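Local coordinates for putative uncharacterized protein (Chlamydia trachomatis, PDB 3K29) that is probably a coiled-coil chaperone-like component of the type III secretion apparatus, as expected of a YscO homolog, at residues R20-V25 against V113-R118; Q36-E41 against K98-A103; D47-H52 against I85-E90. All coordinates share one frame; numbering follows the deposited sequence. Where two conformers were deposited one is given.

Contact 1 (R20-V25 against V113-R118); sequences RAEKVV and VELTKR
L115 reaches from segment 113-118 across to segment 20-25 and settles among A21, E22 and V25. Its CG stands opposite the backbone N (chi1 179°), which swings the isobutyl group out over the partner helix, and the two methyls then divide the work. CD1 lies against the methyl of A21, with L115 CD1 3.8 Å from A21 CB, and presses on the aliphatic part of E22, where L115 CD1 is 3.6 Å from E22 CG. CD2 turns toward the next turn of helix and meets V25, L115 CD2 to V25 CG2 being 3.9 Å; these two side chains run at about a right angle. E22 CG flanks the leucine, and the extended chain beyond it carries the carboxylate on to a salt bridge with R119.

Beside the leucine, the small A21 side chain also receives R118, whose CG comes within 4.0 Å of A21 CB. R118 then folds back along its own helix through bends at chi2 and chi3. R118 NH1 gives E114 OE1 a nearly straight hydrogen bond of 3.0 Å, part of a salt bridge; the oxygen is near the guanidinium plane, but the donor comes on the anti side, tilted out of the carboxylate plane. E121 takes the NE of R118, so the guanidinium is gripped by two acidic residues, while R118 CG, on the way there, packs on A21.

With the short helix axes 8.9 Å apart and 165° between their directions, this layer of alanine, valine and leucine bordered by charged chains is characteristic of an antiparallel two-helix coiled coil.

Contact 2 (Q36-E41 against K98-A103); sequences QEKLRE and KENVLA
The side-chain amide of Q36 lies across a methyl of V101: V101 CG1 sits over one face of the group, almost directly above its carbon, at 3.8 Å from Q36 CD. The bend at chi2 (-84°) brings the amide over the valine, and chi3 (27°) sets the face toward it. The guanidinium of R40, by contrast, lies back on its own helix, with the Q36 carbonyl oxygen and E37 CA beneath the rim of one face and a salt bridge from NH2 to E33.

V101 is the hub of the apolar part. Its second methyl faces the opposing backbone and the root of L39, with V101 CG2 3.8 Å from Q36 N and 4.0 Å from L39 CB. L39 sends CD1 farther along to the aliphatic chain of K98, where L39 CD1 to K98 CG is 3.6 Å. K98 stays extended beyond CG and carries its ammonium past the leucine, toward a weak, long ion pair with E43.

At another margin, K38 NZ and N100 ND2 approach to 4.1 Å without bonding; K38 is paired with E35 and N100 with Q97, each on its own helix.

The contact joins helix 8-66 to helix 70-160; the two segments run antiparallel, 163° between their directions. L32 and E35 extend the surface under V101, and Q97 adds to the surface against L39, so the packing continues along this hairpin.

Contact 3 (D47-H52 against I85-E90); sequences DKVKNH and IQLSEE
V49 forms the tight centre of this contact, its two methyls placed against different parts of segment 85-90. CG1, opposite the backbone N (chi1 -176°), enters beside the partner backbone: V49 CG1 is 3.6 Å from L87 N and 3.8 Å from Q86 CB. The second methyl meets the acidic side chain one turn on, with V49 CG2 3.8 Å from E90 CG, the two side chains running at about a right angle. Here the helices come close, the CA atoms of V49 and L87 being 5.8 Å apart.

L87 supplies the return contact. Its CB starts off to one side, but with CG opposite the backbone N the branch bends over toward K50, bringing L87 CD1 to 3.8 Å from K50 CB and L87 CD2 to 4.0 Å from K50 CG. The leucine thus packs on the first two methylenes of the lysine, whose chain beyond CG leads away from the partner helix.

Toward the margins the contact loosens and becomes polar. K50 as a whole is exposed to solvent, and Q86 offers its CB to V49 while the rest of its extended chain runs on beyond the valine. E90 likewise contributes its CG, then bends at chi2 and directs its carboxylate to a salt bridge with K93 of the same helix.

Segment 47-52 belongs to helix 8-66 and segment 85-90 to helix 70-160; the two segments run antiparallel, with 158° between their directions. R46 and Y53 of the first helix extend the packing around L87, and E45 and R46 meet E90, continuing the interface along both helices.

In the fold
All three contacts join the same two long helices, 8-66 and 70-160, which run antiparallel as a hairpin. They nest along the chain: contact 3 falls inside the loop closed by contact 2, and contact 2 inside that closed by contact 1. Contact 3 therefore lies nearest the turn between the helices, and contact 1 farthest from it. Centres are about 23 Å apart for contacts 1 and 2, 18 Å for contacts 2 and 3, and 41 Å for contacts 1 and 3; none touches another. Together they sample the interface of a hairpin consistent with the predicted coiled coil, an elongated rod as might suit a YscO-like protein of the type III secretion system.

Contact 1 (R20-V25 against V113-R118)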
# COMPACT_ATOMS: atom_id res chain seq x y z
N ARG A 20 -11.91 2.13 2.20
CA ARG A 20 -11.52 1.95 0.79
C ARG A 20 -10.01 1.95 0.58
O ARG A 20 -9.51 1.14 -0.19
CB ARG A 20 -12.22 2.95 -0.15
CG ARG A 20 -13.74 2.79 -0.15
CD ARG A 20 -14.44 3.32 -1.39
NE ARG A 20 -14.30 4.76 -1.51
CZ ARG A 20 -15.19 5.65 -1.06
NH1 ARG A 20 -16.31 5.26 -0.47
NH2 ARG A 20 -14.95 6.93 -1.24
N ALA A 21 -9.31 2.84 1.28
CA ALA A 21 -7.86 2.98 1.15
C ALA A 21 -7.10 1.81 1.77
O ALA A 21 -6.04 1.43 1.28
CB ALA A 21 -7.39 4.31 1.79
N GLU A 22 -7.63 1.25 2.86
CA GLU A 22 -7.09 0.04 3.45
C GLU A 22 -7.18 -1.13 2.46
O GLU A 22 -6.23 -1.90 2.30
CB GLU A 22 -7.87 -0.31 4.74
CG GLU A 22 -7.41 0.47 5.96
CD GLU A 22 -8.30 0.27 7.17
OE1 GLU A 22 -9.42 -0.27 7.01
OE2 GLU A 22 -7.89 0.67 8.28
N LYS A 23 -8.34 -1.27 1.85
CA LYS A 23 -8.56 -2.27 0.84
C LYS A 23 -7.63 -2.03 -0.35
O LYS A 23 -7.09 -2.98 -0.92
CB LYS A 23 -10.03 -2.25 0.41
CG LYS A 23 -10.34 -3.11 -0.81
CD LYS A 23 -11.85 -3.19 -1.07
CE LYS A 23 -12.26 -4.57 -1.66
NZ LYS A 23 -13.78 -4.73 -1.74
N VAL A 24 -7.42 -0.77 -0.72
CA VAL A 24 -6.51 -0.48 -1.83
C VAL A 24 -5.04 -0.88 -1.50
O VAL A 24 -4.40 -1.50 -2.35
CB VAL A 24 -6.67 0.95 -2.39
CG1 VAL A 24 -5.46 1.34 -3.29
CG2 VAL A 24 -8.04 1.08 -3.17
N VAL A 25 -4.55 -0.56 -0.29
CA VAL A 25 -3.20 -0.95 0.16
C VAL A 25 -3.00 -2.46 0.06
O VAL A 25 -1.99 -2.92 -0.49
CB VAL A 25 -2.87 -0.52 1.62
CG1 VAL A 25 -1.59 -1.21 2.11
CG2 VAL A 25 -2.64 0.98 1.71
N VAL A 113 0.75 6.05 1.53
CA VAL A 113 0.69 7.51 1.67
C VAL A 113 -0.79 7.94 1.62
O VAL A 113 -1.25 8.73 2.44
CB VAL A 113 1.51 8.28 0.58
CG1 VAL A 113 1.28 9.82 0.70
CG2 VAL A 113 3.03 7.96 0.69
N GLU A 114 -1.55 7.39 0.66
CA GLU A 114 -2.97 7.75 0.53
C GLU A 114 -3.82 7.35 1.74
O GLU A 114 -4.64 8.15 2.20
CB GLU A 114 -3.58 7.25 -0.79
CG GLU A 114 -3.00 7.96 -1.98
CD GLU A 114 -2.94 9.47 -1.74
OE1 GLU A 114 -4.03 10.08 -1.59
OE2 GLU A 114 -1.82 10.03 -1.65
N LEU A 115 -3.58 6.14 2.27
CA LEU A 115 -4.22 5.68 3.50
C LEU A 115 -3.95 6.59 4.71
O LEU A 115 -4.88 6.86 5.49
CB LEU A 115 -3.82 4.23 3.83
CG LEU A 115 -4.37 3.56 5.12
CD1 LEU A 115 -5.87 3.65 5.25
CD2 LEU A 115 -3.92 2.06 5.24
N THR A 116 -2.71 7.04 4.87
CA THR A 116 -2.35 7.96 5.96
C THR A 116 -3.07 9.29 5.82
O THR A 116 -3.53 9.83 6.82
CB THR A 116 -0.84 8.22 6.05
OG1 THR A 116 -0.16 6.97 5.99
CG2 THR A 116 -0.47 8.96 7.37
N LYS A 117 -3.15 9.81 4.59
CA LYS A 117 -3.93 11.01 4.29
C LYS A 117 -5.40 10.85 4.65
O LYS A 117 -5.99 11.73 5.27
CB LYS A 117 -3.77 11.43 2.82
CG LYS A 117 -2.68 12.48 2.61
CD LYS A 117 -2.33 12.70 1.14
CE LYS A 117 -3.40 13.54 0.42
NZ LYS A 117 -3.17 13.62 -1.07
N ARG A 118 -6.00 9.71 4.29
CA ARG A 118 -7.41 9.47 4.63
C ARG A 118 -7.65 9.47 6.12
O ARG A 118 -8.68 9.96 6.58
CB ARG A 118 -7.95 8.18 3.98
CG ARG A 118 -7.89 8.17 2.48
CD ARG A 118 -8.72 9.29 1.80
NE ARG A 118 -7.99 10.56 1.62
CZ ARG A 118 -6.98 10.77 0.76
NH1 ARG A 118 -6.54 9.81 -0.05
NH2 ARG A 118 -6.40 11.96 0.70

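Contact 2 (Q36-E41 against K98-A103)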
# COMPACT_ATOMS: atom_id res chain seq x y z
N GLN A 36 6.48 -9.92 -7.93
CA GLN A 36 7.59 -10.59 -7.25
C GLN A 36 7.69 -12.08 -7.63
O GLN A 36 8.78 -12.61 -7.90
CB GLN A 36 7.49 -10.43 -5.73
CG GLN A 36 7.73 -9.01 -5.23
CD GLN A 36 9.19 -8.66 -5.04
OE1 GLN A 36 10.09 -9.23 -5.69
NE2 GLN A 36 9.44 -7.71 -4.14
N GLU A 37 6.54 -12.72 -7.69
CA GLU A 37 6.43 -14.10 -8.13
C GLU A 37 6.87 -14.27 -9.61
O GLU A 37 7.55 -15.25 -9.94
CB GLU A 37 4.99 -14.58 -7.91
CG GLU A 37 4.85 -16.07 -7.65
CD GLU A 37 5.12 -16.91 -8.90
OE1 GLU A 37 4.88 -16.39 -10.01
OE2 GLU A 37 5.58 -18.09 -8.77
N LYS A 38 6.49 -13.33 -10.48
CA LYS A 38 6.92 -13.38 -11.90
C LYS A 38 8.40 -13.13 -11.99
O LYS A 38 9.04 -13.76 -12.81
CB LYS A 38 6.18 -12.39 -12.80
CG LYS A 38 4.67 -12.65 -12.96
CD LYS A 38 3.89 -11.40 -13.44
CE LYS A 38 4.30 -10.94 -14.85
NZ LYS A 38 3.81 -9.55 -15.15
N LEU A 39 8.94 -12.26 -11.14
CA LEU A 39 10.40 -12.07 -11.08
C LEU A 39 11.14 -13.37 -10.73
O LEU A 39 12.17 -13.68 -11.33
CB LEU A 39 10.82 -10.94 -10.12
CG LEU A 39 12.33 -10.62 -10.04
CD1 LEU A 39 12.90 -10.25 -11.39
CD2 LEU A 39 12.66 -9.50 -9.02
N ARG A 40 10.62 -14.10 -9.74
CA ARG A 40 11.20 -15.38 -9.36
C ARG A 40 11.16 -16.40 -10.50
O ARG A 40 12.14 -17.11 -10.71
CB ARG A 40 10.57 -15.92 -8.06
CG ARG A 40 11.09 -15.21 -6.80
CD ARG A 40 10.63 -15.90 -5.48
NE ARG A 40 9.17 -15.98 -5.33
CZ ARG A 40 8.37 -15.03 -4.83
NH1 ARG A 40 8.86 -13.87 -4.41
NH2 ARG A 40 7.07 -15.23 -4.77
N GLU A 41 10.05 -16.46 -11.24
CA GLU A 41 9.98 -17.32 -12.42
C GLU A 41 11.01 -16.96 -13.50
O GLU A 41 11.68 -17.85 -14.03
CB GLU A 41 8.59 -17.29 -13.04
CG GLU A 41 7.68 -18.34 -12.49
CD GLU A 41 6.58 -18.73 -13.46
OE1 GLU A 41 5.60 -17.95 -13.65
OE2 GLU A 41 6.69 -19.84 -14.03
N LYS A 98 12.00 -6.88 -13.40
CA LYS A 98 12.42 -5.97 -12.35
C LYS A 98 11.72 -4.65 -12.44
O LYS A 98 11.36 -4.09 -11.41
CB LYS A 98 13.95 -5.78 -12.30
CG LYS A 98 14.58 -7.05 -11.72
CD LYS A 98 16.03 -6.96 -11.34
CE LYS A 98 16.36 -8.30 -10.70
NZ LYS A 98 17.61 -8.32 -9.88
N GLU A 99 11.52 -4.16 -13.66
CA GLU A 99 10.86 -2.89 -13.88
C GLU A 99 9.37 -2.93 -13.45
O GLU A 99 8.84 -1.96 -12.92
CB GLU A 99 10.94 -2.46 -15.35
CG GLU A 99 12.31 -2.15 -15.90
CD GLU A 99 12.20 -1.68 -17.35
OE1 GLU A 99 11.87 -0.51 -17.59
OE2 GLU A 99 12.41 -2.48 -18.27
N ASN A 100 8.72 -4.06 -13.71
CA ASN A 100 7.37 -4.32 -13.21
C ASN A 100 7.33 -4.36 -11.70
O ASN A 100 6.38 -3.82 -11.10
CB ASN A 100 6.79 -5.61 -13.79
CG ASN A 100 6.53 -5.51 -15.27
OD1 ASN A 100 6.28 -4.44 -15.80
ND2 ASN A 100 6.60 -6.64 -15.95
N VAL A 101 8.31 -5.01 -11.09
CA VAL A 101 8.35 -5.08 -9.63
C VAL A 101 8.49 -3.69 -9.01
O VAL A 101 7.79 -3.35 -8.07
CB VAL A 101 9.43 -6.03 -9.09
CG1 VAL A 101 9.66 -5.82 -7.58
CG2 VAL A 101 9.02 -7.47 -9.34
N LEU A 102 9.40 -2.89 -9.55
CA LEU A 102 9.60 -1.55 -9.05
C LEU A 102 8.36 -0.66 -9.18
O LEU A 102 8.01 0.04 -8.24
CB LEU A 102 10.81 -0.91 -9.73
CG LEU A 102 11.00 0.56 -9.38
CD1 LEU A 102 11.49 0.67 -7.95
CD2 LEU A 102 11.92 1.23 -10.36
N ALA A 103 7.70 -0.68 -10.33
CA ALA A 103 6.47 0.10 -10.48
C ALA A 103 5.39 -0.34 -9.47
O ALA A 103 4.75 0.52 -8.85
CB ALA A 103 5.96 0.04 -11.91

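Contact 3 (D47-H52 against I85-E90)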
# COMPACT_ATOMS: atom_id res chain seq x y z
N ASP A 47 18.36 -18.88 -14.46
CA ASP A 47 19.30 -19.81 -13.78
C ASP A 47 19.47 -21.13 -14.50
O ASP A 47 20.58 -21.63 -14.55
CB ASP A 47 18.87 -20.02 -12.33
CG ASP A 47 19.07 -18.77 -11.48
OD1 ASP A 47 19.87 -17.89 -11.86
OD2 ASP A 47 18.43 -18.64 -10.42
N LYS A 48 18.42 -21.69 -15.11
CA LYS A 48 18.65 -22.93 -15.89
C LYS A 48 19.52 -22.74 -17.12
O LYS A 48 20.39 -23.54 -17.37
CB LYS A 48 17.40 -23.71 -16.20
CG LYS A 48 16.35 -23.04 -16.95
CD LYS A 48 15.02 -23.78 -16.69
CE LYS A 48 14.83 -24.07 -15.21
NZ LYS A 48 13.40 -24.16 -14.87
N VAL A 49 19.34 -21.63 -17.84
CA VAL A 49 20.25 -21.29 -18.95
C VAL A 49 21.65 -21.01 -18.43
O VAL A 49 22.61 -21.50 -19.01
CB VAL A 49 19.72 -20.08 -19.83
CG1 VAL A 49 20.67 -19.83 -21.03
CG2 VAL A 49 18.40 -20.48 -20.42
N LYS A 50 21.77 -20.26 -17.33
CA LYS A 50 23.08 -19.98 -16.74
C LYS A 50 23.78 -21.29 -16.32
O LYS A 50 25.01 -21.45 -16.50
CB LYS A 50 22.93 -19.04 -15.54
CG LYS A 50 24.20 -18.35 -15.12
CD LYS A 50 24.04 -17.67 -13.73
CE LYS A 50 25.20 -16.72 -13.45
NZ LYS A 50 25.83 -16.86 -12.05
N ASN A 51 23.02 -22.23 -15.80
CA ASN A 51 23.62 -23.50 -15.40
C ASN A 51 24.04 -24.33 -16.60
O ASN A 51 25.09 -24.97 -16.57
CB ASN A 51 22.72 -24.24 -14.41
CG ASN A 51 22.72 -23.56 -13.05
OD1 ASN A 51 23.77 -23.12 -12.58
ND2 ASN A 51 21.57 -23.44 -12.43
N HIS A 52 23.23 -24.30 -17.65
CA HIS A 52 23.54 -25.02 -18.85
C HIS A 52 24.85 -24.48 -19.42
O HIS A 52 25.70 -25.23 -19.95
CB HIS A 52 22.31 -24.91 -19.82
CG HIS A 52 22.50 -25.58 -21.14
ND1 HIS A 52 23.06 -26.84 -21.26
CD2 HIS A 52 22.21 -25.18 -22.40
CE1 HIS A 52 23.11 -27.18 -22.54
NE2 HIS A 52 22.59 -26.20 -23.25
N ILE A 85 24.48 -16.15 -25.67
CA ILE A 85 23.45 -15.22 -26.17
C ILE A 85 22.10 -15.61 -25.56
O ILE A 85 21.34 -14.75 -25.18
CB ILE A 85 23.40 -15.25 -27.74
CG1 ILE A 85 24.71 -14.71 -28.32
CG2 ILE A 85 22.17 -14.43 -28.33
CD1 ILE A 85 24.87 -15.00 -29.83
N GLN A 86 21.79 -16.89 -25.45
CA GLN A 86 20.55 -17.24 -24.77
C GLN A 86 20.55 -16.67 -23.36
O GLN A 86 19.50 -16.20 -22.87
CB GLN A 86 20.32 -18.73 -24.65
CG GLN A 86 20.38 -19.51 -25.93
CD GLN A 86 20.29 -21.02 -25.66
OE1 GLN A 86 19.44 -21.46 -24.86
NE2 GLN A 86 21.15 -21.81 -26.30
N LEU A 87 21.70 -16.78 -22.67
CA LEU A 87 21.81 -16.25 -21.32
C LEU A 87 21.57 -14.72 -21.28
O LEU A 87 20.79 -14.26 -20.44
CB LEU A 87 23.17 -16.62 -20.67
CG LEU A 87 23.38 -16.07 -19.26
CD1 LEU A 87 22.14 -16.59 -18.31
CD2 LEU A 87 24.76 -16.55 -18.70
N SER A 88 22.24 -13.93 -22.13
CA SER A 88 21.98 -12.47 -22.16
C SER A 88 20.50 -12.20 -22.43
O SER A 88 19.96 -11.25 -21.89
CB SER A 88 22.85 -11.72 -23.18
OG SER A 88 22.67 -12.27 -24.48
N GLU A 89 19.84 -13.04 -23.23
CA GLU A 89 18.40 -12.77 -23.54
C GLU A 89 17.56 -13.02 -22.26
O GLU A 89 16.60 -12.30 -21.98
CB GLU A 89 17.92 -13.63 -24.71
CG GLU A 89 18.51 -13.18 -26.07
CD GLU A 89 18.25 -14.17 -27.20
OE1 GLU A 89 17.79 -15.30 -26.92
OE2 GLU A 89 18.53 -13.85 -28.37
N GLU A 90 17.93 -14.03 -21.48
CA GLU A 90 17.23 -14.30 -20.23
C GLU A 90 17.46 -13.18 -19.22
O GLU A 90 16.53 -12.82 -18.52
CB GLU A 90 17.69 -15.62 -19.59
CG GLU A 90 17.29 -16.83 -20.39
CD GLU A 90 15.81 -16.97 -20.53
OE1 GLU A 90 15.07 -16.58 -19.61
OE2 GLU A 90 15.35 -17.48 -21.57